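Local coordinates for GntR family transcriptional regulator (Streptococcus agalactiae, PDB 7B5U), which probably acts as a DNA-binding transcriptional regulator whose RCK_C domain, the part in this chain, dimerises and binds the second messenger c-di-AMP, at residues A32-I37 against V45-F50; H28-T33 against K72-L77. One frame throughout, in Å; residues are numbered along the deposited sequence.

Contact 1: A32-I37 against V45-F50; sequences ATIVAI and VSPGPF. With 2BA ((2R,3R,3aS,5R,7aR,9R,10R,10aS,12R,14aR)-2,9-bis(6-amino-9H-purin-9-yl)octahydro-2H,7H-difuro[3,2-d:3',2'-j][1,3,7,9,2,8 ]tetraoxadiphosphacyclododecine-3,5,10,12-tetrol 5,12-dioxide), chain C.
Pro-47 packs its ring against two isoleucines of the strand, Ile-34 and Ile-37. Its CG meets CG2 of Ile-34 at 3.8 Å, the two side chains crossing at about a right angle, and its CB meets CD1 of Ile-37 at 4.0 Å. In Ile-34, CG2 is anti to the backbone N (chi1 -63°) and reaches the proline, while CG1 stays beside that N. Ile-21 of helix 21-24 touches all three side chains.

At the margin of this cluster the strands make their last antiparallel pairing, the non-hydrogen-bonded pair Ala-36 and Val-45, with CA atoms 4.3 Å apart. Val-35 O then takes the one backbone hydrogen bond across the contact, from Ser-46 N at 2.9 Å. Next to it, Val-45 CA makes a CA-H...O contact with the same oxygen. Toward strand 58-62, Val-35 and Ala-36 both face Phe-60, a classic beta bulge. Ser-46 OG is bonded to Thr-33 OG1 of the second subunit.

The polar end belongs to c-di-AMP. Ile-34 N donates to N11 of one adenine at 2.9 Å (164°), and the amino N61 of that base donates back to Ile-34 O, so two bonds fix the base edge against the strand. Pro-49 brings CG to 3.3 Å from phosphate oxygen O2P1. A strand edge reading adenine, with the following loop beside a phosphate, forms one side of the c-di-AMP pocket of this RCK_C dimer.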
loop_
_atom_site.group_PDB
_atom_site.type_symbol
_atom_site.label_atom_id
_atom_site.label_comp_id
_atom_site.label_asym_id
_atom_site.label_seq_id
_atom_site.Cartn_x
_atom_site.Cartn_y
_atom_site.Cartn_z
ATOM N N ALA A 32 -2.576 -4.107 6.635
ATOM C CA ALA A 32 -1.350 -3.493 6.147
ATOM C C ALA A 32 -1.411 -3.198 4.658
ATOM O O ALA A 32 -1.970 -3.978 3.880
ATOM C CB ALA A 32 -0.178 -4.433 6.402
ATOM N N THR A 33 -0.795 -2.089 4.263
ATOM C CA THR A 33 -0.571 -1.793 2.852
ATOM C C THR A 33 0.923 -1.922 2.590
ATOM O O THR A 33 1.724 -1.135 3.122
ATOM C CB THR A 33 -1.070 -0.396 2.493
ATOM O OG1 THR A 33 -2.476 -0.306 2.765
ATOM C CG2 THR A 33 -0.845 -0.100 1.017
ATOM N N ILE A 34 1.300 -2.931 1.806
ATOM C CA ILE A 34 2.707 -3.180 1.501
ATOM C C ILE A 34 3.192 -2.169 0.468
ATOM O O ILE A 34 2.588 -2.014 -0.601
ATOM C CB ILE A 34 2.914 -4.623 1.011
ATOM C CG1 ILE A 34 2.547 -5.633 2.109
ATOM C CG2 ILE A 34 4.343 -4.804 0.514
ATOM C CD1 ILE A 34 2.525 -7.078 1.625
ATOM N N VAL A 35 4.282 -1.470 0.792
ATOM C CA VAL A 35 4.849 -0.471 -0.108
ATOM C C VAL A 35 6.032 -1.008 -0.893
ATOM O O VAL A 35 6.327 -0.503 -1.976
ATOM C CB VAL A 35 5.213 0.835 0.623
ATOM C CG1 VAL A 35 3.979 1.453 1.197
ATOM C CG2 VAL A 35 6.257 0.612 1.703
ATOM N N ALA A 36 6.722 -2.014 -0.354
ATOM C CA ALA A 36 7.863 -2.581 -1.056
ATOM C C ALA A 36 8.186 -3.955 -0.490
ATOM O O ALA A 36 7.909 -4.240 0.675
ATOM C CB ALA A 36 9.105 -1.692 -0.937
ATOM N N ILE A 37 8.787 -4.794 -1.336
ATOM C CA ILE A 37 9.379 -6.062 -0.927
ATOM C C ILE A 37 10.858 -6.006 -1.264
ATOM O O ILE A 37 11.233 -5.618 -2.377
ATOM C CB ILE A 37 8.738 -7.263 -1.646
ATOM C CG1 ILE A 37 7.246 -7.347 -1.355
ATOM C CG2 ILE A 37 9.444 -8.558 -1.241
ATOM C CD1 ILE A 37 6.516 -8.234 -2.325
ATOM N N VAL A 45 9.076 -1.650 -5.519
ATOM C CA VAL A 45 8.208 -0.645 -4.918
ATOM C C VAL A 45 6.852 -0.706 -5.604
ATOM O O VAL A 45 6.772 -0.888 -6.824
ATOM C CB VAL A 45 8.847 0.751 -5.054
ATOM C CG1 VAL A 45 7.965 1.836 -4.442
ATOM C CG2 VAL A 45 10.241 0.761 -4.427
ATOM N N SER A 46 5.778 -0.537 -4.825
ATOM C CA SER A 46 4.406 -0.640 -5.328
ATOM C C SER A 46 4.188 -2.025 -5.937
ATOM O O SER A 46 3.950 -2.156 -7.149
ATOM C CB SER A 46 4.081 0.461 -6.339
ATOM O OG SER A 46 2.682 0.515 -6.514
ATOM N N PRO A 47 4.253 -3.083 -5.121
ATOM C CA PRO A 47 4.467 -4.432 -5.685
ATOM C C PRO A 47 3.279 -5.032 -6.421
ATOM O O PRO A 47 3.490 -5.906 -7.275
ATOM C CB PRO A 47 4.850 -5.269 -4.458
ATOM C CG PRO A 47 4.198 -4.542 -3.307
ATOM C CD PRO A 47 4.340 -3.085 -3.646
ATOM N N GLY A 48 2.052 -4.649 -6.097
ATOM C CA GLY A 48 0.893 -5.246 -6.719
ATOM C C GLY A 48 0.599 -6.659 -6.244
ATOM O O GLY A 48 1.327 -7.255 -5.444
ATOM N N PRO A 49 -0.501 -7.220 -6.757
ATOM C CA PRO A 49 -1.008 -8.499 -6.244
ATOM C C PRO A 49 -0.230 -9.714 -6.706
ATOM O O PRO A 49 -0.406 -10.794 -6.123
ATOM C CB PRO A 49 -2.434 -8.542 -6.806
ATOM C CG PRO A 49 -2.320 -7.787 -8.114
ATOM C CD PRO A 49 -1.372 -6.658 -7.798
ATOM N N PHE A 50 0.594 -9.589 -7.741
ATOM C CA PHE A 50 1.293 -10.734 -8.300
ATOM C C PHE A 50 2.690 -10.918 -7.724
ATOM O O PHE A 50 3.320 -11.950 -7.986
ATOM C CB PHE A 50 1.321 -10.628 -9.823
ATOM C CG PHE A 50 -0.033 -10.374 -10.414
ATOM C CD1 PHE A 50 -1.091 -11.241 -10.158
ATOM C CD2 PHE A 50 -0.264 -9.261 -11.199
ATOM C CE1 PHE A 50 -2.352 -11.006 -10.692
ATOM C CE2 PHE A 50 -1.520 -9.018 -11.740
ATOM C CZ PHE A 50 -2.565 -9.887 -11.485
HETATM P P 2BA C . -8.419 -5.007 -1.790
HETATM O O1P 2BA C . -7.707 -4.355 -0.665
HETATM O O2P 2BA C . -9.858 -5.353 -1.594
HETATM O "O5'" 2BA C . -8.219 -4.065 -3.096
HETATM C "C5'" 2BA C . -8.960 -4.335 -4.264
HETATM C "C4'" 2BA C . -8.321 -3.506 -5.415
HETATM O "O4'" 2BA C . -8.461 -2.208 -5.147
HETATM C "C3'" 2BA C . -6.812 -3.809 -5.591
HETATM O "O3'" 2BA C . -6.677 -4.890 -6.439
HETATM C "C2'" 2BA C . -6.320 -2.440 -6.122
HETATM O "O2'" 2BA C . -6.459 -2.368 -7.605
HETATM C "C1'" 2BA C . -7.081 -1.528 -5.487
HETATM N N9 2BA C . -6.526 -1.007 -4.242
HETATM C C8 2BA C . -6.954 -1.344 -2.998
HETATM N N7 2BA C . -6.204 -0.681 -2.098
HETATM C C5 2BA C . -5.310 0.047 -2.815
HETATM C C6 2BA C . -4.307 0.916 -2.478
HETATM N N6 2BA C . -3.950 1.257 -1.136
HETATM N N1 2BA C . -3.598 1.512 -3.438
HETATM C C2 2BA C . -3.836 1.249 -4.749
HETATM N N3 2BA C . -4.826 0.421 -5.117
HETATM C C4 2BA C . -5.523 -0.160 -4.119
HETATM P P1 2BA C . -5.270 -5.749 -6.501
HETATM O O1P1 2BA C . -4.089 -4.849 -6.621
HETATM O O2P1 2BA C . -5.441 -6.757 -7.586
HETATM O "O5'1" 2BA C . -5.176 -6.457 -5.033
HETATM C "C5'1" 2BA C . -6.073 -7.504 -4.721
HETATM C "C4'1" 2BA C . -5.968 -7.746 -3.179
HETATM O "O4'1" 2BA C . -4.733 -8.120 -2.859
HETATM C "C3'1" 2BA C . -6.302 -6.460 -2.385
HETATM O "O3'1" 2BA C . -7.673 -6.422 -2.195
HETATM C "C2'1" 2BA C . -5.427 -6.683 -1.124
HETATM O "O2'1" 2BA C . -6.174 -7.493 -0.109
HETATM C "C1'1" 2BA C . -4.325 -7.327 -1.564
HETATM N N91 2BA C . -3.206 -6.475 -1.952
HETATM C C81 2BA C . -2.799 -6.145 -3.205
HETATM N N71 2BA C . -1.749 -5.308 -3.129
HETATM C C51 2BA C . -1.533 -5.106 -1.807
HETATM C C61 2BA C . -0.628 -4.350 -1.082
HETATM N N61 2BA C . 0.385 -3.569 -1.722
HETATM N N11 2BA C . -0.651 -4.373 0.234
HETATM C C21 2BA C . -1.591 -5.094 0.887
HETATM N N31 2BA C . -2.487 -5.849 0.243
HETATM C C41 2BA C . -2.438 -5.812 -1.100
#

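Contact 2: H28-T33 against K72-L77; sequences HQTGAT and KTYFNL. With 2BA ((2R,3R,3aS,5R,7aR,9R,10R,10aS,12R,14aR)-2,9-bis(6-amino-9H-purin-9-yl)octahydro-2H,7H-difuro[3,2-d:3',2'-j][1,3,7,9,2,8 ]tetraoxadiphosphacyclododecine-3,5,10,12-tetrol 5,12-dioxide), chain C.
Thr-30 and Gln-29 meet Tyr-74 by van der Waals and CH-pi contact, with no hydrogen bond between the two segments. The methyl CG2 of Thr-30 sits over one face of the tyrosine ring in a CH-pi contact, 4.1 Å from the centroid and 28° off the normal. It lies nearer the root of the ring than the hydroxyl: Tyr-74 CG is 3.7 Å from Thr-30 CG2. Tyr-74 reaches it with CG anti to its own backbone N (chi1 -173°), and the two side chains cross at about a right angle. Gln-29 takes the outer part of the ring. Its CB approaches CE1 of Tyr-74 obliquely at 3.6 Å, and its CG lies 3.5 Å from the OH. The bend of the glutamine chain at chi2 leaves the amide alongside the CE1 and OH side of the ring, the two planes 28° apart, and NE2 makes a weak hydrogen bond to Leu-24 O. The ring of His-16 stacks with that of Tyr-74.

The contact joins the C-terminal parts of helices 26-30 and 65-74 in the RCK_C domain. Thr-30 OG1 accepts from Ala-32 N at 3.2 Å, an ST turn, and is also bonded to Val-26 O; with the hydroxyl held this way, the methyl is left to meet the ring. Helix 65-74 finishes in a Schellman motif with Asn-76, at positive phi, as its C-prime residue and Leu-77 N bonded to Lys-72 O.

Polar contacts with the ligand come from the start of the 28-33 segment. His-28 NE2 donates to phosphate oxygen O2P of c-di-AMP at 2.7 Å, the oxygen lying at the ring edge and in its plane. That histidine also packs on Pro-49 of the second subunit.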
loop_
_atom_site.group_PDB
_atom_site.type_symbol
_atom_site.label_atom_id
_atom_site.label_comp_id
_atom_site.label_asym_id
_atom_site.label_seq_id
_atom_site.Cartn_x
_atom_site.Cartn_y
_atom_site.Cartn_z
ATOM N N HIS A 28 -6.787 -7.257 3.726
ATOM C CA HIS A 28 -7.940 -7.804 4.439
ATOM C C HIS A 28 -7.549 -8.726 5.582
ATOM O O HIS A 28 -8.349 -8.927 6.503
ATOM C CB HIS A 28 -8.864 -8.520 3.461
ATOM C CG HIS A 28 -9.561 -7.584 2.529
ATOM N ND1 HIS A 28 -10.686 -6.879 2.897
ATOM C CD2 HIS A 28 -9.293 -7.224 1.250
ATOM C CE1 HIS A 28 -11.075 -6.116 1.892
ATOM N NE2 HIS A 28 -10.249 -6.310 0.879
ATOM N N GLN A 29 -6.345 -9.300 5.539
ATOM C CA GLN A 29 -5.912 -10.195 6.607
ATOM C C GLN A 29 -5.320 -9.441 7.785
ATOM O O GLN A 29 -5.481 -9.867 8.932
ATOM C CB GLN A 29 -4.838 -11.153 6.095
ATOM C CG GLN A 29 -5.271 -12.028 4.959
ATOM C CD GLN A 29 -6.212 -13.129 5.386
ATOM O OE1 GLN A 29 -6.505 -13.294 6.566
ATOM N NE2 GLN A 29 -6.699 -13.891 4.419
ATOM N N THR A 30 -4.603 -8.340 7.518
ATOM C CA THR A 30 -3.775 -7.690 8.531
ATOM C C THR A 30 -3.971 -6.188 8.634
ATOM O O THR A 30 -3.414 -5.582 9.558
ATOM C CB THR A 30 -2.284 -7.913 8.251
ATOM O OG1 THR A 30 -1.937 -7.248 7.030
ATOM C CG2 THR A 30 -1.954 -9.410 8.181
ATOM N N GLY A 31 -4.678 -5.559 7.693
ATOM C CA GLY A 31 -4.783 -4.116 7.678
ATOM C C GLY A 31 -3.582 -3.388 7.120
ATOM O O GLY A 31 -3.584 -2.148 7.109
ATOM N N ALA A 32 -2.576 -4.107 6.635
ATOM C CA ALA A 32 -1.350 -3.493 6.147
ATOM C C ALA A 32 -1.411 -3.198 4.658
ATOM O O ALA A 32 -1.970 -3.978 3.880
ATOM C CB ALA A 32 -0.178 -4.433 6.402
ATOM N N THR A 33 -0.795 -2.089 4.263
ATOM C CA THR A 33 -0.571 -1.793 2.852
ATOM C C THR A 33 0.923 -1.922 2.590
ATOM O O THR A 33 1.724 -1.135 3.122
ATOM C CB THR A 33 -1.070 -0.396 2.493
ATOM O OG1 THR A 33 -2.476 -0.306 2.765
ATOM C CG2 THR A 33 -0.845 -0.100 1.017
ATOM N N LYS A 72 3.020 -9.314 12.203
ATOM C CA LYS A 72 3.962 -10.188 12.884
ATOM C C LYS A 72 3.326 -11.533 13.221
ATOM O O LYS A 72 3.950 -12.586 13.047
ATOM C CB LYS A 72 4.481 -9.479 14.130
ATOM C CG LYS A 72 4.817 -10.396 15.270
ATOM C CD LYS A 72 5.286 -9.605 16.466
ATOM C CE LYS A 72 6.764 -9.739 16.590
ATOM N NZ LYS A 72 7.178 -9.362 17.940
ATOM N N THR A 73 2.080 -11.518 13.693
ATOM C CA THR A 73 1.400 -12.775 13.995
ATOM C C THR A 73 1.138 -13.577 12.730
ATOM O O THR A 73 1.345 -14.796 12.693
ATOM C CB THR A 73 0.090 -12.474 14.717
ATOM O OG1 THR A 73 0.376 -11.752 15.920
ATOM C CG2 THR A 73 -0.649 -13.749 15.076
ATOM N N TYR A 74 0.681 -12.893 11.688
ATOM C CA TYR A 74 0.324 -13.532 10.433
ATOM C C TYR A 74 1.504 -14.280 9.826
ATOM O O TYR A 74 1.326 -15.360 9.248
ATOM C CB TYR A 74 -0.197 -12.451 9.486
ATOM C CG TYR A 74 -0.776 -12.914 8.178
ATOM C CD1 TYR A 74 -2.049 -13.459 8.115
ATOM C CD2 TYR A 74 -0.067 -12.756 6.997
ATOM C CE1 TYR A 74 -2.595 -13.855 6.907
ATOM C CE2 TYR A 74 -0.605 -13.141 5.787
ATOM C CZ TYR A 74 -1.864 -13.688 5.750
ATOM O OH TYR A 74 -2.401 -14.074 4.541
ATOM N N PHE A 75 2.716 -13.734 9.944
ATOM C CA PHE A 75 3.902 -14.365 9.380
ATOM C C PHE A 75 4.696 -15.189 10.398
ATOM O O PHE A 75 5.873 -15.493 10.158
ATOM C CB PHE A 75 4.777 -13.330 8.675
ATOM C CG PHE A 75 4.228 -12.885 7.348
ATOM C CD1 PHE A 75 3.658 -11.640 7.194
ATOM C CD2 PHE A 75 4.264 -13.734 6.257
ATOM C CE1 PHE A 75 3.148 -11.246 5.961
ATOM C CE2 PHE A 75 3.765 -13.346 5.028
ATOM C CZ PHE A 75 3.205 -12.101 4.879
ATOM N N ASN A 76 4.079 -15.558 11.524
ATOM C CA ASN A 76 4.677 -16.519 12.458
ATOM C C ASN A 76 5.940 -15.960 13.114
ATOM O O ASN A 76 6.911 -16.682 13.341
ATOM C CB ASN A 76 4.940 -17.885 11.803
ATOM C CG ASN A 76 5.293 -18.952 12.817
ATOM O OD1 ASN A 76 4.795 -18.938 13.951
ATOM N ND2 ASN A 76 6.175 -19.873 12.432
ATOM N N LEU A 77 5.911 -14.669 13.457
ATOM C CA LEU A 77 7.057 -13.981 14.037
ATOM C C LEU A 77 6.877 -13.672 15.524
ATOM O O LEU A 77 7.587 -12.815 16.060
ATOM C CB LEU A 77 7.365 -12.703 13.256
ATOM C CG LEU A 77 7.755 -12.880 11.782
ATOM C CD1 LEU A 77 7.922 -11.539 11.079
ATOM C CD2 LEU A 77 9.030 -13.687 11.692
HETATM P P 2BA C . -8.419 -5.007 -1.790
HETATM O O1P 2BA C . -7.707 -4.355 -0.665
HETATM O O2P 2BA C . -9.858 -5.353 -1.594
HETATM O "O5'" 2BA C . -8.219 -4.065 -3.096
HETATM C "C5'" 2BA C . -8.960 -4.335 -4.264
HETATM C "C4'" 2BA C . -8.321 -3.506 -5.415
HETATM O "O4'" 2BA C . -8.461 -2.208 -5.147
HETATM C "C3'" 2BA C . -6.812 -3.809 -5.591
HETATM O "O3'" 2BA C . -6.677 -4.890 -6.439
HETATM C "C2'" 2BA C . -6.320 -2.440 -6.122
HETATM O "O2'" 2BA C . -6.459 -2.368 -7.605
HETATM C "C1'" 2BA C . -7.081 -1.528 -5.487
HETATM N N9 2BA C . -6.526 -1.007 -4.242
HETATM C C8 2BA C . -6.954 -1.344 -2.998
HETATM N N7 2BA C . -6.204 -0.681 -2.098
HETATM C C5 2BA C . -5.310 0.047 -2.815
HETATM C C6 2BA C . -4.307 0.916 -2.478
HETATM N N6 2BA C . -3.950 1.257 -1.136
HETATM N N1 2BA C . -3.598 1.512 -3.438
HETATM C C2 2BA C . -3.836 1.249 -4.749
HETATM N N3 2BA C . -4.826 0.421 -5.117
HETATM C C4 2BA C . -5.523 -0.160 -4.119
HETATM P P1 2BA C . -5.270 -5.749 -6.501
HETATM O O1P1 2BA C . -4.089 -4.849 -6.621
HETATM O O2P1 2BA C . -5.441 -6.757 -7.586
HETATM O "O5'1" 2BA C . -5.176 -6.457 -5.033
HETATM C "C5'1" 2BA C . -6.073 -7.504 -4.721
HETATM C "C4'1" 2BA C . -5.968 -7.746 -3.179
HETATM O "O4'1" 2BA C . -4.733 -8.120 -2.859
HETATM C "C3'1" 2BA C . -6.302 -6.460 -2.385
HETATM O "O3'1" 2BA C . -7.673 -6.422 -2.195
HETATM C "C2'1" 2BA C . -5.427 -6.683 -1.124
HETATM O "O2'1" 2BA C . -6.174 -7.493 -0.109
HETATM C "C1'1" 2BA C . -4.325 -7.327 -1.564
HETATM N N91 2BA C . -3.206 -6.475 -1.952
HETATM C C81 2BA C . -2.799 -6.145 -3.205
HETATM N N71 2BA C . -1.749 -5.308 -3.129
HETATM C C51 2BA C . -1.533 -5.106 -1.807
HETATM C C61 2BA C . -0.628 -4.350 -1.082
HETATM N N61 2BA C . 0.385 -3.569 -1.722
HETATM N N11 2BA C . -0.651 -4.373 0.234
HETATM C C21 2BA C . -1.591 -5.094 0.887
HETATM N N31 2BA C . -2.487 -5.849 0.243
HETATM C C41 2BA C . -2.438 -5.812 -1.100
#

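Overall arrangement
Contacts 1 and 2 share Ala-32 and Thr-33, where the chain passes from helix 26-30 into strand 33-39, and their centres lie 13 Å apart. Both reach the same c-di-AMP, at different places: residues 32-37 hold the edge of one adenine, whereas His-28 holds a phosphate. The pocket is completed across the dimer, since Asn-25 and His-28 of both subunits bond to the ligand, as do Trp-27 N and Ile-34 N of the second subunit. Across the dimer, Ser-46 OG of contact 1 bonds to Gly-31 O of the second subunit, a residue of the other copy's contact 2. Through Tyr-74, contact 2 ties helix 65-74 to the segment that carries His-28.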